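Local structure of putative aminopeptidase (Leishmania major, 5NTH) at residues C113-D118 / E148-N153; D118-A123 / V139-P144; K443-A448 / V528-E533. The protein probably acts as a manganese-dependent metalloaminopeptidase of the M17 leucyl aminopeptidase family, removing residues from the N termini of peptides. One frame throughout, in Å; residues are numbered along the deposited sequence.

Contact 1 (C113-D118 / E148-N153)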
ATOM      1  N   CYS A 113     -36.053  -9.931  11.214  1.00 29.41           N
ATOM      2  CA  CYS A 113     -37.430  -9.592  11.294  1.00 28.66           C
ATOM      3  C   CYS A 113     -38.243 -10.774  10.815  1.00 27.78           C
ATOM      4  O   CYS A 113     -38.081 -11.209   9.679  1.00 27.10           O
ATOM      5  CB  CYS A 113     -37.666  -8.376  10.414  1.00 29.03           C
ATOM      6  SG  CYS A 113     -39.382  -8.162   9.981  1.00 30.29           S
ATOM      7  N   PRO A 114     -39.148 -11.282  11.663  1.00 27.63           N
ATOM      8  CA  PRO A 114     -39.936 -12.508  11.352  1.00 27.83           C
ATOM      9  C   PRO A 114     -40.916 -12.384  10.171  1.00 27.92           C
ATOM     10  O   PRO A 114     -41.358 -13.390   9.616  1.00 27.07           O
ATOM     11  CB  PRO A 114     -40.722 -12.740  12.630  1.00 27.12           C
ATOM     12  CG  PRO A 114     -40.975 -11.351  13.088  1.00 27.31           C
ATOM     13  CD  PRO A 114     -39.702 -10.586  12.830  1.00 27.16           C
ATOM     14  N   TYR A 115     -41.248 -11.148   9.813  1.00 28.56           N
ATOM     15  CA  TYR A 115     -42.049 -10.865   8.624  1.00 28.74           C
ATOM     16  C   TYR A 115     -41.213 -10.849   7.340  1.00 29.09           C
ATOM     17  O   TYR A 115     -41.777 -10.783   6.269  1.00 30.47           O
ATOM     18  CB  TYR A 115     -42.735  -9.503   8.774  1.00 28.84           C
ATOM     19  CG  TYR A 115     -43.362  -9.272  10.130  1.00 28.81           C
ATOM     20  CD1 TYR A 115     -44.154 -10.266  10.738  1.00 28.89           C
ATOM     21  CD2 TYR A 115     -43.160  -8.081  10.814  1.00 28.80           C
ATOM     22  CE1 TYR A 115     -44.722 -10.072  11.985  1.00 29.19           C
ATOM     23  CE2 TYR A 115     -43.716  -7.878  12.077  1.00 29.91           C
ATOM     24  CZ  TYR A 115     -44.510  -8.869  12.661  1.00 29.57           C
ATOM     25  OH  TYR A 115     -45.066  -8.662  13.912  1.00 28.82           O
ATOM     26  N   ARG A 116     -39.883 -10.892   7.461  1.00 28.73           N
ATOM     27  CA  ARG A 116     -38.939 -10.854   6.342  1.00 28.18           C
ATOM     28  C   ARG A 116     -39.121  -9.668   5.456  1.00 27.16           C
ATOM     29  O   ARG A 116     -39.242  -9.804   4.259  1.00 26.85           O
ATOM     30  CB  ARG A 116     -38.933 -12.157   5.531  1.00 29.43           C
ATOM     31  CG  ARG A 116     -38.230 -13.312   6.249  1.00 30.98           C
ATOM     32  CD  ARG A 116     -36.765 -12.979   6.553  1.00 32.71           C
ATOM     33  NE  ARG A 116     -35.922 -14.074   6.112  1.00 33.76           N
ATOM     34  CZ  ARG A 116     -35.015 -14.001   5.144  1.00 34.93           C
ATOM     35  NH1 ARG A 116     -34.768 -12.863   4.506  1.00 34.41           N
ATOM     36  NH2 ARG A 116     -34.342 -15.101   4.808  1.00 36.38           N
ATOM     37  N   ALA A 117     -39.087  -8.493   6.071  1.00 27.35           N
ATOM     38  CA  ALA A 117     -39.141  -7.207   5.370  1.00 27.49           C
ATOM     39  C   ALA A 117     -38.016  -6.972   4.361  1.00 27.54           C
ATOM     40  O   ALA A 117     -38.153  -6.133   3.478  1.00 27.92           O
ATOM     41  CB  ALA A 117     -39.157  -6.080   6.384  1.00 27.22           C
ATOM     42  N   ASP A 118     -36.913  -7.680   4.512  1.00 27.81           N
ATOM     43  CA  ASP A 118     -35.825  -7.607   3.546  1.00 29.19           C
ATOM     44  C   ASP A 118     -36.199  -8.190   2.191  1.00 28.48           C
ATOM     45  O   ASP A 118     -35.935  -7.600   1.155  1.00 28.28           O
ATOM     46  CB  ASP A 118     -34.517  -8.263   4.069  1.00 30.33           C
ATOM     47  CG  ASP A 118     -34.742  -9.570   4.827  1.00 31.14           C
ATOM     48  OD1 ASP A 118     -35.807 -10.212   4.677  1.00 32.21           O
ATOM     49  OD2 ASP A 118     -33.849  -9.947   5.607  1.00 32.61           O
ATOM     50  N   GLU A 148     -47.761  -4.413   9.979  1.00 29.92           N
ATOM     51  CA  GLU A 148     -48.039  -3.184   9.223  1.00 30.41           C
ATOM     52  C   GLU A 148     -46.874  -2.194   9.100  1.00 29.23           C
ATOM     53  O   GLU A 148     -46.628  -1.677   8.010  1.00 28.78           O
ATOM     54  CB  GLU A 148     -49.263  -2.449   9.762  1.00 32.01           C
ATOM     55  CG  GLU A 148     -50.581  -3.208   9.596  1.00 35.02           C
ATOM     56  CD  GLU A 148     -50.923  -4.126  10.764  1.00 37.43           C
ATOM     57  OE1 GLU A 148     -50.592  -3.812  11.948  1.00 40.75           O
ATOM     58  OE2 GLU A 148     -51.528  -5.185  10.494  1.00 41.99           O
ATOM     59  N   THR A 149     -46.158  -1.920  10.182  1.00 28.51           N
ATOM     60  CA  THR A 149     -45.087  -0.906  10.094  1.00 28.27           C
ATOM     61  C   THR A 149     -43.885  -1.425   9.287  1.00 26.48           C
ATOM     62  O   THR A 149     -43.300  -0.680   8.528  1.00 26.49           O
ATOM     63  CB  THR A 149     -44.652  -0.357  11.464  1.00 29.08           C
ATOM     64  OG1 THR A 149     -44.192  -1.431  12.268  1.00 30.74           O
ATOM     65  CG2 THR A 149     -45.814   0.311  12.172  1.00 29.34           C
ATOM     66  N   ALA A 150     -43.549  -2.699   9.431  1.00 25.55           N
ATOM     67  CA  ALA A 150     -42.508  -3.330   8.635  1.00 25.13           C
ATOM     68  C   ALA A 150     -42.845  -3.359   7.139  1.00 25.96           C
ATOM     69  O   ALA A 150     -42.001  -3.084   6.282  1.00 27.36           O
ATOM     70  CB  ALA A 150     -42.252  -4.733   9.144  1.00 24.70           C
ATOM     71  N   VAL A 151     -44.086  -3.677   6.824  1.00 26.15           N
ATOM     72  CA  VAL A 151     -44.573  -3.555   5.471  1.00 25.91           C
ATOM     73  C   VAL A 151     -44.534  -2.097   5.009  1.00 25.20           C
ATOM     74  O   VAL A 151     -44.023  -1.817   3.937  1.00 26.23           O
ATOM     75  CB  VAL A 151     -46.004  -4.123   5.320  1.00 26.84           C
ATOM     76  CG1 VAL A 151     -46.514  -3.972   3.883  1.00 27.07           C
ATOM     77  CG2 VAL A 151     -46.024  -5.594   5.686  1.00 27.05           C
ATOM     78  N   ALA A 152     -45.055  -1.151   5.766  1.00 24.55           N
ATOM     79  CA  ALA A 152     -45.037   0.207   5.243  1.00 24.89           C
ATOM     80  C   ALA A 152     -43.592   0.641   4.913  1.00 25.71           C
ATOM     81  O   ALA A 152     -43.325   1.182   3.818  1.00 25.43           O
ATOM     82  CB  ALA A 152     -45.684   1.171   6.199  1.00 24.76           C
ATOM     83  N   ASN A 153     -42.679   0.367   5.859  1.00 25.53           N
ATOM     84  CA  ASN A 153     -41.246   0.575   5.669  1.00 25.31           C
ATOM     85  C   ASN A 153     -40.664  -0.189   4.467  1.00 24.69           C
ATOM     86  O   ASN A 153     -40.072   0.437   3.612  1.00 24.26           O
ATOM     87  CB  ASN A 153     -40.489   0.207   6.952  1.00 25.88           C
ATOM     88  CG  ASN A 153     -38.981   0.555   6.907  1.00 25.98           C
ATOM     89  OD1 ASN A 153     -38.539   1.379   6.132  1.00 27.06           O
ATOM     90  ND2 ASN A 153     -38.201  -0.072   7.772  1.00 26.10           N
TER

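Contact 2 (D118-A123 / V139-P144)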
ATOM      1  N   ASP A 118     -36.913  -7.680   4.512  1.00 27.81           N
ATOM      2  CA  ASP A 118     -35.825  -7.607   3.546  1.00 29.19           C
ATOM      3  C   ASP A 118     -36.199  -8.190   2.191  1.00 28.48           C
ATOM      4  O   ASP A 118     -35.935  -7.600   1.155  1.00 28.28           O
ATOM      5  CB  ASP A 118     -34.517  -8.263   4.069  1.00 30.33           C
ATOM      6  CG  ASP A 118     -34.742  -9.570   4.827  1.00 31.14           C
ATOM      7  OD1 ASP A 118     -35.807 -10.212   4.677  1.00 32.21           O
ATOM      8  OD2 ASP A 118     -33.849  -9.947   5.607  1.00 32.61           O
ATOM      9  N   SER A 119     -36.793  -9.364   2.212  1.00 28.76           N
ATOM     10  CA  SER A 119     -37.231 -10.009   0.997  1.00 29.29           C
ATOM     11  C   SER A 119     -38.378  -9.245   0.333  1.00 28.87           C
ATOM     12  O   SER A 119     -38.466  -9.173  -0.884  1.00 27.93           O
ATOM     13  CB  SER A 119     -37.622 -11.438   1.320  1.00 29.57           C
ATOM     14  OG  SER A 119     -36.479 -12.128   1.797  1.00 29.65           O
ATOM     15  N   MET A 120     -39.233  -8.648   1.150  1.00 30.35           N
ATOM     16  CA  MET A 120     -40.334  -7.820   0.652  1.00 31.35           C
ATOM     17  C   MET A 120     -39.788  -6.659  -0.141  1.00 29.96           C
ATOM     18  O   MET A 120     -40.258  -6.380  -1.221  1.00 29.92           O
ATOM     19  CB  MET A 120     -41.180  -7.259   1.797  1.00 32.78           C
ATOM     20  CG  MET A 120     -42.049  -8.272   2.507  1.00 34.64           C
ATOM     21  SD  MET A 120     -43.210  -7.530   3.701  1.00 38.63           S
ATOM     22  CE  MET A 120     -44.089  -9.031   4.161  1.00 39.43           C
ATOM     23  N   SER A 121     -38.797  -5.990   0.428  1.00 29.30           N
ATOM     24  CA  SER A 121     -38.092  -4.917  -0.262  1.00 28.41           C
ATOM     25  C   SER A 121     -37.399  -5.378  -1.562  1.00 28.63           C
ATOM     26  O   SER A 121     -37.510  -4.700  -2.587  1.00 27.49           O
ATOM     27  CB  SER A 121     -37.121  -4.234   0.703  1.00 27.29           C
ATOM     28  OG  SER A 121     -37.825  -3.255   1.454  1.00 26.87           O
ATOM     29  N   GLU A 122     -36.708  -6.512  -1.533  1.00 29.78           N
ATOM     30  CA  GLU A 122     -36.082  -7.033  -2.747  1.00 32.19           C
ATOM     31  C   GLU A 122     -37.136  -7.341  -3.790  1.00 31.54           C
ATOM     32  O   GLU A 122     -36.919  -7.108  -4.966  1.00 33.73           O
ATOM     33  CB  GLU A 122     -35.237  -8.288  -2.495  1.00 35.79           C
ATOM     34  CG  GLU A 122     -33.904  -8.028  -1.784  1.00 40.97           C
ATOM     35  CD  GLU A 122     -33.106  -9.302  -1.439  1.00 44.33           C
ATOM     36  OE1 GLU A 122     -33.516 -10.426  -1.838  1.00 46.22           O
ATOM     37  OE2 GLU A 122     -32.053  -9.172  -0.768  1.00 44.43           O
ATOM     38  N   ALA A 123     -38.280  -7.854  -3.362  1.00 29.91           N
ATOM     39  CA  ALA A 123     -39.301  -8.275  -4.293  1.00 28.70           C
ATOM     40  C   ALA A 123     -40.045  -7.083  -4.889  1.00 28.22           C
ATOM     41  O   ALA A 123     -40.321  -7.056  -6.111  1.00 28.85           O
ATOM     42  CB  ALA A 123     -40.263  -9.199  -3.606  1.00 29.40           C
ATOM     43  N   VAL A 139     -49.384  -3.951  -4.751  1.00 26.31           N
ATOM     44  CA  VAL A 139     -48.527  -4.799  -3.951  1.00 26.62           C
ATOM     45  C   VAL A 139     -49.394  -5.570  -2.967  1.00 27.14           C
ATOM     46  O   VAL A 139     -49.939  -4.993  -2.013  1.00 27.05           O
ATOM     47  CB  VAL A 139     -47.487  -3.982  -3.192  1.00 26.41           C
ATOM     48  CG1 VAL A 139     -46.603  -4.893  -2.365  1.00 26.43           C
ATOM     49  CG2 VAL A 139     -46.650  -3.195  -4.170  1.00 26.37           C
ATOM     50  N   TYR A 140     -49.518  -6.870  -3.224  1.00 26.97           N
ATOM     51  CA  TYR A 140     -50.371  -7.709  -2.441  1.00 27.46           C
ATOM     52  C   TYR A 140     -49.456  -8.434  -1.517  1.00 27.59           C
ATOM     53  O   TYR A 140     -48.667  -9.248  -1.961  1.00 27.59           O
ATOM     54  CB  TYR A 140     -51.184  -8.686  -3.305  1.00 27.59           C
ATOM     55  CG  TYR A 140     -52.515  -8.125  -3.786  1.00 28.22           C
ATOM     56  CD1 TYR A 140     -52.566  -7.223  -4.863  1.00 28.69           C
ATOM     57  CD2 TYR A 140     -53.734  -8.486  -3.171  1.00 28.39           C
ATOM     58  CE1 TYR A 140     -53.787  -6.715  -5.333  1.00 29.18           C
ATOM     59  CE2 TYR A 140     -54.959  -7.969  -3.626  1.00 28.75           C
ATOM     60  CZ  TYR A 140     -54.982  -7.085  -4.713  1.00 29.22           C
ATOM     61  OH  TYR A 140     -56.153  -6.541  -5.200  1.00 29.54           O
ATOM     62  N   VAL A 141     -49.580  -8.134  -0.228  1.00 28.35           N
ATOM     63  CA  VAL A 141     -48.747  -8.733   0.800  1.00 29.10           C
ATOM     64  C   VAL A 141     -49.513  -9.627   1.750  1.00 29.34           C
ATOM     65  O   VAL A 141     -50.448  -9.201   2.392  1.00 27.64           O
ATOM     66  CB  VAL A 141     -48.096  -7.670   1.669  1.00 29.72           C
ATOM     67  CG1 VAL A 141     -47.003  -8.308   2.526  1.00 30.77           C
ATOM     68  CG2 VAL A 141     -47.538  -6.556   0.810  1.00 29.32           C
ATOM     69  N   CYS A 142     -49.064 -10.868   1.839  1.00 31.96           N
ATOM     70  CA  CYS A 142     -49.590 -11.836   2.790  1.00 33.87           C
ATOM     71  C   CYS A 142     -48.768 -11.853   4.085  1.00 35.39           C
ATOM     72  O   CYS A 142     -47.855 -12.677   4.265  1.00 33.88           O
ATOM     73  CB  CYS A 142     -49.628 -13.206   2.145  1.00 33.89           C
ATOM     74  SG  CYS A 142     -50.790 -13.162   0.776  1.00 35.39           S
ATOM     75  N   ALA A 143     -49.123 -10.931   4.976  1.00 37.13           N
ATOM     76  CA  ALA A 143     -48.450 -10.782   6.250  1.00 38.69           C
ATOM     77  C   ALA A 143     -49.458 -10.587   7.356  1.00 38.85           C
ATOM     78  O   ALA A 143     -50.405  -9.800   7.198  1.00 38.24           O
ATOM     79  CB  ALA A 143     -47.483  -9.609   6.221  1.00 39.27           C
ATOM     80  N   PRO A 144     -49.216 -11.258   8.501  1.00 40.23           N
ATOM     81  CA  PRO A 144     -50.155 -11.247   9.617  1.00 39.72           C
ATOM     82  C   PRO A 144     -50.213  -9.898  10.326  1.00 38.31           C
ATOM     83  O   PRO A 144     -49.321  -9.055  10.194  1.00 35.41           O
ATOM     84  CB  PRO A 144     -49.619 -12.336  10.547  1.00 38.98           C
ATOM     85  CG  PRO A 144     -48.159 -12.391  10.268  1.00 40.15           C
ATOM     86  CD  PRO A 144     -47.894 -11.771   8.922  1.00 40.31           C
TER

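Contact 3 (K443-A448 / V528-E533)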
ATOM      1  N   LYS A 443     -32.098  -4.373  24.751  1.00 33.21           N
ATOM      2  CA  LYS A 443     -33.137  -5.332  24.341  1.00 33.14           C
ATOM      3  C   LYS A 443     -34.287  -4.684  23.582  1.00 31.53           C
ATOM      4  O   LYS A 443     -34.782  -5.260  22.602  1.00 31.15           O
ATOM      5  CB  LYS A 443     -33.748  -6.023  25.553  1.00 35.54           C
ATOM      6  CG  LYS A 443     -32.981  -7.230  26.050  1.00 38.46           C
ATOM      7  CD  LYS A 443     -33.463  -7.613  27.468  1.00 42.30           C
ATOM      8  CE  LYS A 443     -32.543  -8.588  28.197  1.00 42.97           C
ATOM      9  NZ  LYS A 443     -31.103  -8.287  27.939  1.00 43.21           N
ATOM     10  N   ASP A 444     -34.724  -3.516  24.064  1.00 29.94           N
ATOM     11  CA  ASP A 444     -35.868  -2.796  23.483  1.00 29.99           C
ATOM     12  C   ASP A 444     -35.604  -2.220  22.096  1.00 28.56           C
ATOM     13  O   ASP A 444     -36.498  -2.159  21.259  1.00 29.54           O
ATOM     14  CB  ASP A 444     -36.316  -1.641  24.383  1.00 30.81           C
ATOM     15  CG  ASP A 444     -37.093  -2.103  25.651  1.00 32.18           C
ATOM     16  OD1 ASP A 444     -37.508  -3.308  25.793  1.00 31.29           O
ATOM     17  OD2 ASP A 444     -37.274  -1.198  26.516  1.00 32.52           O
ATOM     18  N   MET A 445     -34.396  -1.749  21.881  1.00 27.83           N
ATOM     19  CA  MET A 445     -34.002  -1.264  20.596  1.00 27.49           C
ATOM     20  C   MET A 445     -33.863  -2.448  19.642  1.00 26.41           C
ATOM     21  O   MET A 445     -34.323  -2.363  18.529  1.00 25.17           O
ATOM     22  CB  MET A 445     -32.727  -0.455  20.704  1.00 28.00           C
ATOM     23  CG  MET A 445     -32.390   0.305  19.443  1.00 29.05           C
ATOM     24  SD  MET A 445     -33.553   1.610  18.982  1.00 30.93           S
ATOM     25  CE  MET A 445     -33.217   2.919  20.145  1.00 30.65           C
ATOM     26  N   ILE A 446     -33.293  -3.567  20.093  1.00 25.62           N
ATOM     27  CA  ILE A 446     -33.198  -4.763  19.242  1.00 25.11           C
ATOM     28  C   ILE A 446     -34.582  -5.165  18.762  1.00 25.19           C
ATOM     29  O   ILE A 446     -34.805  -5.418  17.577  1.00 25.32           O
ATOM     30  CB  ILE A 446     -32.500  -5.938  19.956  1.00 24.87           C
ATOM     31  CG1 ILE A 446     -31.051  -5.589  20.321  1.00 25.61           C
ATOM     32  CG2 ILE A 446     -32.476  -7.209  19.126  1.00 24.85           C
ATOM     33  CD1 ILE A 446     -30.314  -4.637  19.414  1.00 25.34           C
ATOM     34  N   SER A 447     -35.514  -5.185  19.696  1.00 25.40           N
ATOM     35  CA  SER A 447     -36.898  -5.528  19.398  1.00 25.12           C
ATOM     36  C   SER A 447     -37.612  -4.560  18.502  1.00 25.03           C
ATOM     37  O   SER A 447     -38.467  -4.988  17.739  1.00 25.36           O
ATOM     38  CB  SER A 447     -37.693  -5.642  20.685  1.00 24.66           C
ATOM     39  OG  SER A 447     -37.207  -6.761  21.387  1.00 24.86           O
ATOM     40  N   ALA A 448     -37.325  -3.269  18.609  1.00 24.76           N
ATOM     41  CA  ALA A 448     -37.982  -2.332  17.723  1.00 25.24           C
ATOM     42  C   ALA A 448     -37.417  -2.523  16.310  1.00 25.56           C
ATOM     43  O   ALA A 448     -38.105  -2.344  15.327  1.00 25.98           O
ATOM     44  CB  ALA A 448     -37.804  -0.922  18.214  1.00 25.41           C
ATOM     45  N   VAL A 528     -35.766   5.663  10.543  1.00 28.69           N
ATOM     46  CA  VAL A 528     -37.061   6.316  10.661  1.00 29.93           C
ATOM     47  C   VAL A 528     -38.079   5.424  11.353  1.00 31.36           C
ATOM     48  O   VAL A 528     -38.866   5.886  12.187  1.00 33.40           O
ATOM     49  CB  VAL A 528     -37.630   6.644   9.270  1.00 30.32           C
ATOM     50  CG1 VAL A 528     -39.059   7.154   9.386  1.00 30.65           C
ATOM     51  CG2 VAL A 528     -36.760   7.678   8.559  1.00 30.15           C
ATOM     52  N   THR A 529     -38.073   4.152  10.970  1.00 31.43           N
ATOM     53  CA  THR A 529     -39.043   3.182  11.452  1.00 30.55           C
ATOM     54  C   THR A 529     -38.525   2.445  12.688  1.00 30.09           C
ATOM     55  O   THR A 529     -39.323   1.847  13.446  1.00 30.31           O
ATOM     56  CB  THR A 529     -39.416   2.172  10.340  1.00 31.05           C
ATOM     57  OG1 THR A 529     -39.735   2.874   9.131  1.00 31.88           O
ATOM     58  CG2 THR A 529     -40.640   1.362  10.714  1.00 31.77           C
ATOM     59  N   LEU A 530     -37.207   2.458  12.899  1.00 27.98           N
ATOM     60  CA  LEU A 530     -36.665   1.892  14.111  1.00 26.34           C
ATOM     61  C   LEU A 530     -37.193   2.710  15.288  1.00 25.47           C
ATOM     62  O   LEU A 530     -37.748   2.167  16.236  1.00 24.87           O
ATOM     63  CB  LEU A 530     -35.152   1.885  14.065  1.00 26.48           C
ATOM     64  CG  LEU A 530     -34.465   1.357  15.330  1.00 27.04           C
ATOM     65  CD1 LEU A 530     -34.750  -0.118  15.626  1.00 26.91           C
ATOM     66  CD2 LEU A 530     -32.987   1.616  15.179  1.00 27.25           C
ATOM     67  N   VAL A 531     -37.055   4.024  15.170  1.00 25.34           N
ATOM     68  CA  VAL A 531     -37.402   4.996  16.215  1.00 25.27           C
ATOM     69  C   VAL A 531     -38.904   5.136  16.455  1.00 26.38           C
ATOM     70  O   VAL A 531     -39.352   5.301  17.582  1.00 27.17           O
ATOM     71  CB  VAL A 531     -36.840   6.363  15.838  1.00 24.78           C
ATOM     72  CG1 VAL A 531     -37.469   7.492  16.623  1.00 25.00           C
ATOM     73  CG2 VAL A 531     -35.352   6.375  16.074  1.00 25.03           C
ATOM     74  N   PHE A 532     -39.675   5.111  15.383  1.00 27.33           N
ATOM     75  CA  PHE A 532     -41.103   5.048  15.498  1.00 27.26           C
ATOM     76  C   PHE A 532     -41.508   3.839  16.347  1.00 27.33           C
ATOM     77  O   PHE A 532     -42.235   3.996  17.313  1.00 27.43           O
ATOM     78  CB  PHE A 532     -41.725   4.998  14.114  1.00 27.63           C
ATOM     79  CG  PHE A 532     -43.172   5.353  14.098  1.00 27.83           C
ATOM     80  CD1 PHE A 532     -44.128   4.391  14.283  1.00 27.68           C
ATOM     81  CD2 PHE A 532     -43.576   6.680  13.905  1.00 28.78           C
ATOM     82  CE1 PHE A 532     -45.472   4.734  14.259  1.00 28.68           C
ATOM     83  CE2 PHE A 532     -44.923   7.033  13.874  1.00 28.85           C
ATOM     84  CZ  PHE A 532     -45.872   6.053  14.049  1.00 28.50           C
ATOM     85  N   GLU A 533     -40.995   2.652  16.039  1.00 28.42           N
ATOM     86  CA  GLU A 533     -41.340   1.452  16.827  1.00 29.59           C
ATOM     87  C   GLU A 533     -40.881   1.574  18.264  1.00 29.76           C
ATOM     88  O   GLU A 533     -41.686   1.424  19.192  1.00 30.84           O
ATOM     89  CB  GLU A 533     -40.738   0.172  16.242  1.00 30.84           C
ATOM     90  CG  GLU A 533     -41.638  -0.492  15.224  1.00 33.22           C
ATOM     91  CD  GLU A 533     -42.980  -0.975  15.801  1.00 35.57           C
ATOM     92  OE1 GLU A 533     -42.994  -1.595  16.900  1.00 34.64           O
ATOM     93  OE2 GLU A 533     -44.035  -0.736  15.130  1.00 38.58           O
TER

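Contact 1 (C113-D118 / E148-N153)
Tyr115 and Ala117 meet Ala150 in a small, buried apolar contact, where the turn leading into helix 117-127 comes up against the first part of helix 148-156 in the N-terminal domain. It illustrates how an alanine on a helix lets a neighbouring chain come close: the CA atoms of Ala117 and Ala150 are 6.1 Å apart. The methyl of Ala150 does most of the work. It lies at the edge of the tyrosine ring, near the ring plane, with CB of Ala150 3.8 Å from CD2 of Tyr115. On one face of the same ring sits CG of Pro114, 4.0 Å above the plane and over its centre. With chi1 of -45° the ring swings to the side of its own backbone N, and its far end carries the hydroxyl to a hydrogen bond with Gln451. Ala117 adds a second methyl, its CB 4.4 Å from CB of Ala150.

Both helices belong to the alpha/beta architecture of this domain, whose mixed sheet includes strand 137-142; Val151, the next residue after Ala150, faces strand 181-185 of that sheet. Segment 113-118 begins with a type I beta turn from Cys113 to Arg116, closed by a bond from Arg116 N to Cys113 O of 2.9 Å, and Arg116 is the N-cap residue of the helix that follows. Its side chain reaches forward to Asp118 in a salt bridge, NH1 of Arg116 lying 2.9 Å from OD1 of Asp118. The carboxylate oxygen sits in the guanidinium plane, whereas the arginine approaches from above the carboxylate plane, 43° out of it. Asp118 OD2 is bonded to Asn112 and to Tyr465 of a second subunit, which brings this corner to a subunit interface.

Contact 2 (D118-A123 / V139-P144)
Helix 117-127 runs past strand 137-142 with the CA atoms of Met120 and Val141 8.5 Å apart, a gap too wide for backbone bonding and filled by side chains. Met120 spans it alone from the helix. Its chain is fully extended beyond CG, like a rod pushed out from the helix toward the sheet, and it meets the side chain of Val141 at about a right angle. The terminal methyl makes the tightest approach, CE of Met120 standing 3.4 Å from CG1 of Val141, while SD of Met120 is 4.0 Å from that same CG1. Val141 offers this branch because CG1 is anti to the backbone N (chi1 -168°). Two residues further on, the chain presents another methyl to the tip of the rod, with CB of Ala143 4.0 Å from CE of Met120. The contact is thus one methionine end lodged against two small apolar groups, without any hydrogen bond across it.

Helix 148-156 completes the surroundings, as Val151 touches both Met120 and Val141 and Ala154 also packs on Met120. The first turn of helix 117-127 is held in other ways. Asp118 turns its carboxylate back on its own chain, so that OD1 of Asp118 accepts from N of Ser119 at 2.8 Å on the anti side, 20° out of the carboxylate plane. Ser121 bonds to Ala154 O and to Arg157, tying the two helices together.

On the strand side, Val141 pairs with Val184 and Tyr140 with Leu48 and Val50, which places the strand inside the sheet between two parallel neighbours. Helix 117-127, in the connection from strand 97-103 to strand 137-142, thereby packs on one face of this parallel sheet region, as the helix of a beta-alpha-beta unit does in an alpha/beta domain.

Contact 3 (K443-A448 / V528-E533)
Two helices of the catalytic domain cross here, helix 439-452 and the C-terminal helix 528-536, and Met445 and Ala448 on the first meet Leu530 and Glu533 on the second. The local axes pass 8.9 Å apart, with 123° between their N-to-C directions. The approach is closest at Ala448, whose CA is 5.1 Å from CA of Glu533. Its methyl lies against a carbonyl oxygen and a side-chain carbon of the other helix, CB of Ala448 being 3.7 Å from both O of Leu530 and CB of Glu533. Leu530 answers from the opposite helix: it reaches over with CG anti to the backbone N (chi1 178°), and its CD1 comes to 3.7 Å from O of Met445 and from C of Ala448. Its other flank is met by the sulfur, SD of Met445 lying 3.8 Å from CG of Leu530 and equally near its CD2. The two side chains cross at about a right angle; chi1 and the bend at chi2 of the methionine place the sulfur there, and the bend at chi3 turns only the terminal CE.

While CG of Glu533 lies near the carbonyl O of Ala448, its carboxylate turns elsewhere, OE2 forming a salt bridge with Arg536 and a hydrogen bond with Thr149 of the N-terminal domain. Phe534 continues the packing along Asp444, Met445 and Ala448. Helix 439-452 joins strands 432-436 and 456-458, parallel neighbours in the eight-stranded mixed sheet, and Ile446 and Leu530 both touch Cys456. The C-terminal helix is thus laid across the connecting helix of a beta-alpha-beta unit at one margin of the alpha/beta catalytic domain.

From the N terminus, the chain first passes the turn and helix of 113-123, then strand 137-142, then helix 148-156. Contact 2 closes the shorter loop, from helix to strand, and lies wholly within the longer one that contact 1 closes; they share Asp118 and helix 117-127, and touch through packing alone. Contact 3 opens only much later and spans 79 intervening residues of the catalytic domain. It neither encloses nor crosses the others, yet it touches contact 1: Thr149 probably bonds to Glu533, and Asn153 packs on Thr529. Helix 148-156 thereby meets the C-terminal helix across the two domains, with contact 2 standing about 20 Å, centre to centre, from contact 3.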